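Local coordinates for protein guanidinopropionase (Pseudomonas aeruginosa, PDB 3NIQ) that catalyses the manganese-dependent hydrolysis of 3-guanidinopropanoate to beta-alanine and urea, working as a homohexamer of the arginase family, at residues P43-G46 with R51-A54; D240-D245 with P250-P255; P246-G251 with M260-A265. All blocks are in the same frame, centred on the assembly; numbering follows the deposited sequence.

Contact 1. Residues P43-G46 with R51-A54; sequences PWDG and RAGA
Asp45 reaches across to the backbone of residues 51-54 with a single carboxylate oxygen, a small example of an acidic side chain holding two parts of one loop together. Its OD2 accepts the amide hydrogen of Gly53 N at 2.7 Å, and the N-H...O angle of 145° shows a short but bent bond. The amide does not lie flat with the carboxylate; it meets OD2 from above, 38° out of the plane. The next amide, Ala54 N, lies 3.2 Å from the same OD2, but its angle is too poor for a second bond. Two alanine methyls lie alongside. The methyl CB of Ala52 stands 3.8 Å from Asp45 OD2, and Asp45 CB lies 4.1 Å from Ala54 CB. With chi1 at 58°, CG of Asp45 sits between its own backbone N and carbonyl carbon, which turns the carboxylate toward the Gly53 amide. Both segments belong to the loop that follows strand 37-42 of the parallel sheet and leads into helix 57-64, as part of the arginase alpha/beta fold, and the Ala54 side chain is about 9 Å from that of the manganese ligand His126. In the second shell, the other carboxylate oxygen, Asp45 OD1, forms a salt bridge with Arg55 NH2 of the same chain. Backbone hydrogen bonds between Trp44 and Asp125 and between Ala54 and Gly124 tie both segments to the chain just before His126. Farther out, the indole of Trp44 packs on helix 98-114, while Ala52 rests against Arg55 of a neighbouring subunit.

Contact 2. Residues D240-D245 with P250-P255; sequences DVDVLD and PGTGTP. With MN (manganese (II) ion), chain E; MN (manganese (II) ion), chain D.
Asp242 OD2 is gripped from two directions: one manganese ion binds it at 2.3 Å, and a water donates to it at 2.7 Å. The same water donates to Thr252 OG1 and accepts from Thr254 N, so it joins the metal ligand to residues 250-255 where no direct hydrogen bond crosses. Thr252 OG1, accepting from the water, gives its own hydrogen to Glu284 O, which fixes the hydroxyl's rotation. Beside this polar bridge, the threonine CG2 packs on Asp242 CB at 3.7 Å, and its OG1 lies against Val241 CG2 as the two side chains pass in opposite directions. Asp242 grips its manganese with both oxygens, whereas Asp240 uses OD2 alone to bridge the ions, 2.3 Å from the one Asp242 holds and 2.2 Å from the other. The remaining oxygen, Asp240 OD1, accepts from Asp242 N at 2.9 Å in an Asx turn, on the anti side and 35° out of the carboxylate plane, so one metal ligand positions the next. His126, Asp148, His150 and Asp152 complete the coordination, with a second water between the ions. This DxD pair, at the C-terminal end of strand 235-240 and just beyond it, is characteristic of the binuclear manganese site of the arginase family.

Contact 3. Residues P246-G251 with M260-A265; sequences PAFAPG and MTSLQA
With chi1 at -45° and chi2 at -86°, Phe248 sets CG opposite its own carbonyl carbon and presents the flat side of its ring to the chain entering helix 262-270. Thr261 CA lies over that face, 3.9 Å from the ring centroid and 21° off the normal, in a CH-pi contact. Ser262 N stands over the same face, displaced toward the rim, so the ring lies along the backbone at the start of the helix. At the far end of the ring, CZ touches the methyl CG2 of Thr261 at 3.6 Å, and the two side chains run side by side in the same direction. Nearer the Phe248 backbone, CB meets Ser262 OG at 3.5 Å, a van der Waals contact. The carbonyl Met260 O approaches obliquely, 3.6 Å from Phe248 CD2. On the opposite face of the ring, Ala247 CB lies near the rim, so residues 247 and 261 flank the aromatic from its two sides.

The helix start that receives the ring is itself held by two reciprocal bonds. Thr261 OG1 accepts from Gln264 N at 3.0 Å, while Thr261 N donates to Gln264 OE1 at 2.9 Å, the latter nearly straight. Together these bonds hold both the amide and the hydroxyl of Thr261. Outside the two segments, Ser262 packs on Val298 of helix 294-317, Phe248 touches Asp245 of a neighbouring subunit, and Ala247 meets Ala247 of that same subunit, placing the contact by a junction of the hexamer. The reciprocal pairing of Thr261 with Gln264 is a capping box, with Thr261 as the N-cap of helix 262-270.

All three contacts are buried and reach neighbouring subunits, yet their chemistry differs with their place in the fold. Contacts 1 and 2 lie wholly in loops after strands 37-42 and 235-240; contact 3 joins the latter loop to the start of helix 262-270. Contact 1 relies on a carboxylate and a backbone amide; the segments of contact 2 are joined by a water and by side-chain packing, with the manganese ligands on 240-245; contact 3 is an aromatic packed on a helix start. Contacts 2 and 3 share Pro250 and Gly251, and Asp245 N bonds to Met260 O at 2.9 Å. Arg51 NH2 of contact 1 bonds to Thr252 O of contact 2 at 2.9 Å. Contacts 1 and 3 do not touch.

Contact 1. Residues P43-G46 with R51-A54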
loop_
_atom_site.group_PDB
_atom_site.type_symbol
_atom_site.label_atom_id
_atom_site.label_comp_id
_atom_site.label_asym_id
_atom_site.label_seq_id
_atom_site.Cartn_x
_atom_site.Cartn_y
_atom_site.Cartn_z
ATOM N N PRO A 43 -10.548 -1.625 22.613
ATOM C CA PRO A 43 -10.655 -1.967 21.198
ATOM C C PRO A 43 -12.113 -1.999 20.773
ATOM O O PRO A 43 -12.692 -3.064 20.635
ATOM C CB PRO A 43 -10.005 -3.353 21.132
ATOM C CG PRO A 43 -10.266 -3.959 22.504
ATOM C CD PRO A 43 -10.203 -2.798 23.456
ATOM N N TRP A 44 -12.695 -0.820 20.565
ATOM C CA TRP A 44 -14.138 -0.710 20.414
ATOM C C TRP A 44 -14.500 0.445 19.488
ATOM O O TRP A 44 -14.095 1.595 19.708
ATOM C CB TRP A 44 -14.763 -0.512 21.796
ATOM C CG TRP A 44 -16.255 -0.387 21.780
ATOM C CD1 TRP A 44 -17.142 -1.216 21.153
ATOM C CD2 TRP A 44 -17.038 0.614 22.444
ATOM N NE1 TRP A 44 -18.432 -0.787 21.381
ATOM C CE2 TRP A 44 -18.397 0.334 22.164
ATOM C CE3 TRP A 44 -16.723 1.724 23.249
ATOM C CZ2 TRP A 44 -19.443 1.118 22.652
ATOM C CZ3 TRP A 44 -17.775 2.503 23.751
ATOM C CH2 TRP A 44 -19.118 2.184 23.452
ATOM N N ASP A 45 -15.218 0.143 18.416
ATOM C CA ASP A 45 -15.632 1.210 17.490
ATOM C C ASP A 45 -17.124 1.136 17.146
ATOM O O ASP A 45 -17.560 1.592 16.080
ATOM C CB ASP A 45 -14.735 1.249 16.226
ATOM C CG ASP A 45 -14.730 -0.078 15.450
ATOM O OD1 ASP A 45 -15.646 -0.922 15.646
ATOM O OD2 ASP A 45 -13.793 -0.276 14.644
ATOM N N GLY A 46 -17.902 0.578 18.068
ATOM C CA GLY A 46 -19.373 0.536 17.941
ATOM C C GLY A 46 -20.015 1.912 17.714
ATOM O O GLY A 46 -21.070 2.023 17.069
ATOM N N ARG A 51 -16.258 5.584 8.922
ATOM C CA ARG A 51 -15.256 4.545 8.626
ATOM C C ARG A 51 -14.840 3.878 9.919
ATOM O O ARG A 51 -14.258 4.517 10.786
ATOM C CB ARG A 51 -14.045 5.130 7.874
ATOM C CG ARG A 51 -14.450 5.869 6.597
ATOM C CD ARG A 51 -13.275 6.162 5.651
ATOM N NE ARG A 51 -12.140 6.772 6.335
ATOM C CZ ARG A 51 -11.083 7.299 5.724
ATOM N NH1 ARG A 51 -10.997 7.322 4.393
ATOM N NH2 ARG A 51 -10.099 7.806 6.453
ATOM N N ALA A 52 -15.196 2.609 10.087
ATOM C CA ALA A 52 -14.826 1.887 11.296
ATOM C C ALA A 52 -13.395 1.359 11.210
ATOM O O ALA A 52 -12.727 1.530 10.190
ATOM C CB ALA A 52 -15.813 0.765 11.558
ATOM N N GLY A 53 -12.906 0.742 12.281
ATOM C CA GLY A 53 -11.591 0.130 12.244
ATOM C C GLY A 53 -10.739 0.463 13.458
ATOM O O GLY A 53 -9.737 -0.195 13.691
ATOM N N ALA A 54 -11.168 1.440 14.257
ATOM C CA ALA A 54 -10.469 1.818 15.493
ATOM C C ALA A 54 -10.414 0.678 16.522
ATOM O O ALA A 54 -9.621 0.716 17.468
ATOM C CB ALA A 54 -11.088 3.113 16.113
#

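Contact 2. Residues D240-D245 with P250-P255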
loop_
_atom_site.group_PDB
_atom_site.type_symbol
_atom_site.label_atom_id
_atom_site.label_comp_id
_atom_site.label_asym_id
_atom_site.label_seq_id
_atom_site.Cartn_x
_atom_site.Cartn_y
_atom_site.Cartn_z
ATOM N N ASP A 240 -7.704 13.032 20.244
ATOM C CA ASP A 240 -8.240 12.374 19.066
ATOM C C ASP A 240 -7.226 12.667 17.953
ATOM O O ASP A 240 -6.950 13.826 17.652
ATOM C CB ASP A 240 -9.654 12.926 18.764
ATOM C CG ASP A 240 -10.282 12.359 17.483
ATOM O OD1 ASP A 240 -9.562 11.844 16.595
ATOM O OD2 ASP A 240 -11.527 12.448 17.336
ATOM N N VAL A 241 -6.649 11.619 17.373
ATOM C CA VAL A 241 -5.556 11.798 16.434
ATOM C C VAL A 241 -6.005 12.555 15.190
ATOM O O VAL A 241 -5.177 13.108 14.490
ATOM C CB VAL A 241 -4.840 10.476 16.034
ATOM C CG1 VAL A 241 -4.180 9.791 17.255
ATOM C CG2 VAL A 241 -5.791 9.524 15.313
ATOM N N ASP A 242 -7.310 12.606 14.930
ATOM C CA ASP A 242 -7.782 13.379 13.777
ATOM C C ASP A 242 -7.686 14.918 13.993
ATOM O O ASP A 242 -7.971 15.695 13.086
ATOM C CB ASP A 242 -9.183 12.888 13.292
ATOM C CG ASP A 242 -10.345 13.348 14.187
ATOM O OD1 ASP A 242 -10.188 14.316 14.961
ATOM O OD2 ASP A 242 -11.433 12.721 14.108
ATOM N N VAL A 243 -7.254 15.355 15.182
ATOM C CA VAL A 243 -6.834 16.763 15.358
ATOM C C VAL A 243 -5.649 17.070 14.421
ATOM O O VAL A 243 -5.506 18.183 13.906
ATOM C CB VAL A 243 -6.434 17.085 16.808
ATOM C CG1 VAL A 243 -5.085 16.457 17.178
ATOM C CG2 VAL A 243 -6.431 18.610 17.049
ATOM N N LEU A 244 -4.811 16.070 14.190
ATOM C CA LEU A 244 -3.645 16.230 13.326
ATOM C C LEU A 244 -4.031 16.232 11.850
ATOM O O LEU A 244 -5.006 15.592 11.464
ATOM C CB LEU A 244 -2.660 15.074 13.565
ATOM C CG LEU A 244 -2.141 14.991 15.005
ATOM C CD1 LEU A 244 -1.430 13.705 15.203
ATOM C CD2 LEU A 244 -1.218 16.167 15.336
ATOM N N ASP A 245 -3.263 16.934 11.019
ATOM C CA ASP A 245 -3.499 16.849 9.576
ATOM C C ASP A 245 -3.349 15.392 9.129
ATOM O O ASP A 245 -2.524 14.678 9.674
ATOM C CB ASP A 245 -2.520 17.720 8.817
ATOM C CG ASP A 245 -2.925 17.930 7.392
ATOM O OD1 ASP A 245 -3.576 18.973 7.113
ATOM O OD2 ASP A 245 -2.614 17.059 6.536
ATOM N N PRO A 250 -2.912 9.646 8.890
ATOM C CA PRO A 250 -3.811 9.174 7.831
ATOM C C PRO A 250 -4.804 8.127 8.336
ATOM O O PRO A 250 -5.915 8.036 7.809
ATOM C CB PRO A 250 -2.849 8.512 6.811
ATOM C CG PRO A 250 -1.638 8.101 7.645
ATOM C CD PRO A 250 -1.512 9.224 8.661
ATOM N N GLY A 251 -4.404 7.373 9.357
ATOM C CA GLY A 251 -5.176 6.232 9.844
ATOM C C GLY A 251 -6.257 6.641 10.820
ATOM O O GLY A 251 -6.144 6.412 12.019
ATOM N N THR A 252 -7.307 7.270 10.329
ATOM C CA THR A 252 -8.357 7.713 11.242
ATOM C C THR A 252 -9.678 7.762 10.501
ATOM O O THR A 252 -9.719 7.975 9.276
ATOM C CB THR A 252 -7.999 9.073 11.899
ATOM O OG1 THR A 252 -8.803 9.269 13.072
ATOM C CG2 THR A 252 -8.197 10.240 10.904
ATOM N N GLY A 253 -10.763 7.549 11.233
ATOM C CA GLY A 253 -12.060 7.354 10.599
ATOM C C GLY A 253 -12.621 8.582 9.925
ATOM O O GLY A 253 -13.158 8.481 8.820
ATOM N N THR A 254 -12.464 9.739 10.565
ATOM C CA THR A 254 -13.082 10.982 10.071
ATOM C C THR A 254 -12.058 12.086 9.822
ATOM O O THR A 254 -12.035 13.101 10.543
ATOM C CB THR A 254 -14.169 11.466 11.069
ATOM O OG1 THR A 254 -15.049 10.373 11.347
ATOM C CG2 THR A 254 -14.989 12.637 10.474
ATOM N N PRO A 255 -11.198 11.909 8.794
ATOM C CA PRO A 255 -10.146 12.908 8.540
ATOM C C PRO A 255 -10.727 14.253 8.101
ATOM O O PRO A 255 -11.770 14.290 7.436
ATOM C CB PRO A 255 -9.327 12.280 7.400
ATOM C CG PRO A 255 -10.351 11.395 6.641
ATOM C CD PRO A 255 -11.248 10.853 7.748
HETATM MN MN MN E . -12.500 13.821 15.772
HETATM MN MN MN D . -13.237 12.707 18.642
HETATM O O HOH W 1 -11.374 10.238 13.114
HETATM O O HOH W 2 -14.462 13.152 16.602
#

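Contact 3. Residues P246-G251 with M260-A265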
loop_
_atom_site.group_PDB
_atom_site.type_symbol
_atom_site.label_atom_id
_atom_site.label_comp_id
_atom_site.label_asym_id
_atom_site.label_seq_id
_atom_site.Cartn_x
_atom_site.Cartn_y
_atom_site.Cartn_z
ATOM N N PRO A 246 -4.167 14.949 8.158
ATOM C CA PRO A 246 -4.031 13.623 7.597
ATOM C C PRO A 246 -2.599 13.284 7.162
ATOM O O PRO A 246 -2.268 12.116 7.112
ATOM C CB PRO A 246 -4.993 13.652 6.406
ATOM C CG PRO A 246 -6.099 14.506 6.891
ATOM C CD PRO A 246 -5.432 15.586 7.742
ATOM N N ALA A 247 -1.758 14.279 6.868
ATOM C CA ALA A 247 -0.373 14.001 6.514
ATOM C C ALA A 247 0.392 13.266 7.639
ATOM O O ALA A 247 1.252 12.413 7.369
ATOM C CB ALA A 247 0.345 15.286 6.097
ATOM N N PHE A 248 0.065 13.601 8.890
ATOM C CA PHE A 248 0.671 12.982 10.079
ATOM C C PHE A 248 -0.155 11.831 10.633
ATOM O O PHE A 248 0.392 10.899 11.256
ATOM C CB PHE A 248 0.868 14.046 11.193
ATOM C CG PHE A 248 1.458 15.320 10.683
ATOM C CD1 PHE A 248 2.832 15.469 10.577
ATOM C CD2 PHE A 248 0.629 16.363 10.251
ATOM C CE1 PHE A 248 3.372 16.648 10.066
ATOM C CE2 PHE A 248 1.160 17.508 9.715
ATOM C CZ PHE A 248 2.537 17.656 9.629
ATOM N N ALA A 249 -1.471 11.888 10.432
ATOM C CA ALA A 249 -2.354 10.838 10.954
ATOM C C ALA A 249 -3.371 10.393 9.921
ATOM O O ALA A 249 -4.578 10.680 10.075
ATOM C CB ALA A 249 -3.070 11.316 12.233
ATOM N N PRO A 250 -2.912 9.646 8.890
ATOM C CA PRO A 250 -3.811 9.174 7.831
ATOM C C PRO A 250 -4.804 8.127 8.336
ATOM O O PRO A 250 -5.915 8.036 7.809
ATOM C CB PRO A 250 -2.849 8.512 6.811
ATOM C CG PRO A 250 -1.638 8.101 7.645
ATOM C CD PRO A 250 -1.512 9.224 8.661
ATOM N N GLY A 251 -4.404 7.373 9.357
ATOM C CA GLY A 251 -5.176 6.232 9.844
ATOM C C GLY A 251 -6.257 6.641 10.820
ATOM O O GLY A 251 -6.144 6.412 12.019
ATOM N N MET A 260 -3.421 20.035 12.754
ATOM C CA MET A 260 -2.279 20.265 13.596
ATOM C C MET A 260 -1.108 19.430 13.106
ATOM O O MET A 260 -1.309 18.368 12.525
ATOM C CB MET A 260 -2.685 19.853 15.020
ATOM C CG MET A 260 -1.746 20.246 16.125
ATOM S SD MET A 260 -2.542 19.980 17.735
ATOM C CE MET A 260 -3.791 21.258 17.784
ATOM N N THR A 261 0.120 19.878 13.345
ATOM C CA THR A 261 1.261 18.997 13.053
ATOM C C THR A 261 1.585 18.138 14.287
ATOM O O THR A 261 1.207 18.501 15.393
ATOM C CB THR A 261 2.506 19.779 12.604
ATOM O OG1 THR A 261 3.045 20.494 13.710
ATOM C CG2 THR A 261 2.202 20.786 11.445
ATOM N N SER A 262 2.285 17.016 14.104
ATOM C CA SER A 262 2.712 16.188 15.242
ATOM C C SER A 262 3.564 17.056 16.166
ATOM O O SER A 262 3.446 17.019 17.394
ATOM C CB SER A 262 3.554 14.997 14.755
ATOM O OG SER A 262 2.754 14.047 14.086
ATOM N N LEU A 263 4.421 17.860 15.568
ATOM C CA LEU A 263 5.259 18.758 16.360
ATOM C C LEU A 263 4.429 19.702 17.269
ATOM O O LEU A 263 4.703 19.840 18.462
ATOM C CB LEU A 263 6.155 19.564 15.418
ATOM C CG LEU A 263 6.849 20.753 16.066
ATOM C CD1 LEU A 263 7.958 20.277 16.999
ATOM C CD2 LEU A 263 7.398 21.680 14.981
ATOM N N GLN A 264 3.417 20.344 16.694
ATOM C CA GLN A 264 2.514 21.195 17.476
ATOM C C GLN A 264 1.804 20.424 18.602
ATOM O O GLN A 264 1.680 20.933 19.716
ATOM C CB GLN A 264 1.496 21.867 16.561
ATOM C CG GLN A 264 2.061 23.041 15.781
ATOM C CD GLN A 264 1.141 23.465 14.672
ATOM O OE1 GLN A 264 0.281 22.693 14.207
ATOM N NE2 GLN A 264 1.299 24.706 14.236
ATOM N N ALA A 265 1.359 19.202 18.314
ATOM C CA ALA A 265 0.698 18.363 19.333
ATOM C C ALA A 265 1.618 18.023 20.507
ATOM O O ALA A 265 1.199 18.057 21.671
ATOM C CB ALA A 265 0.114 17.084 18.707
#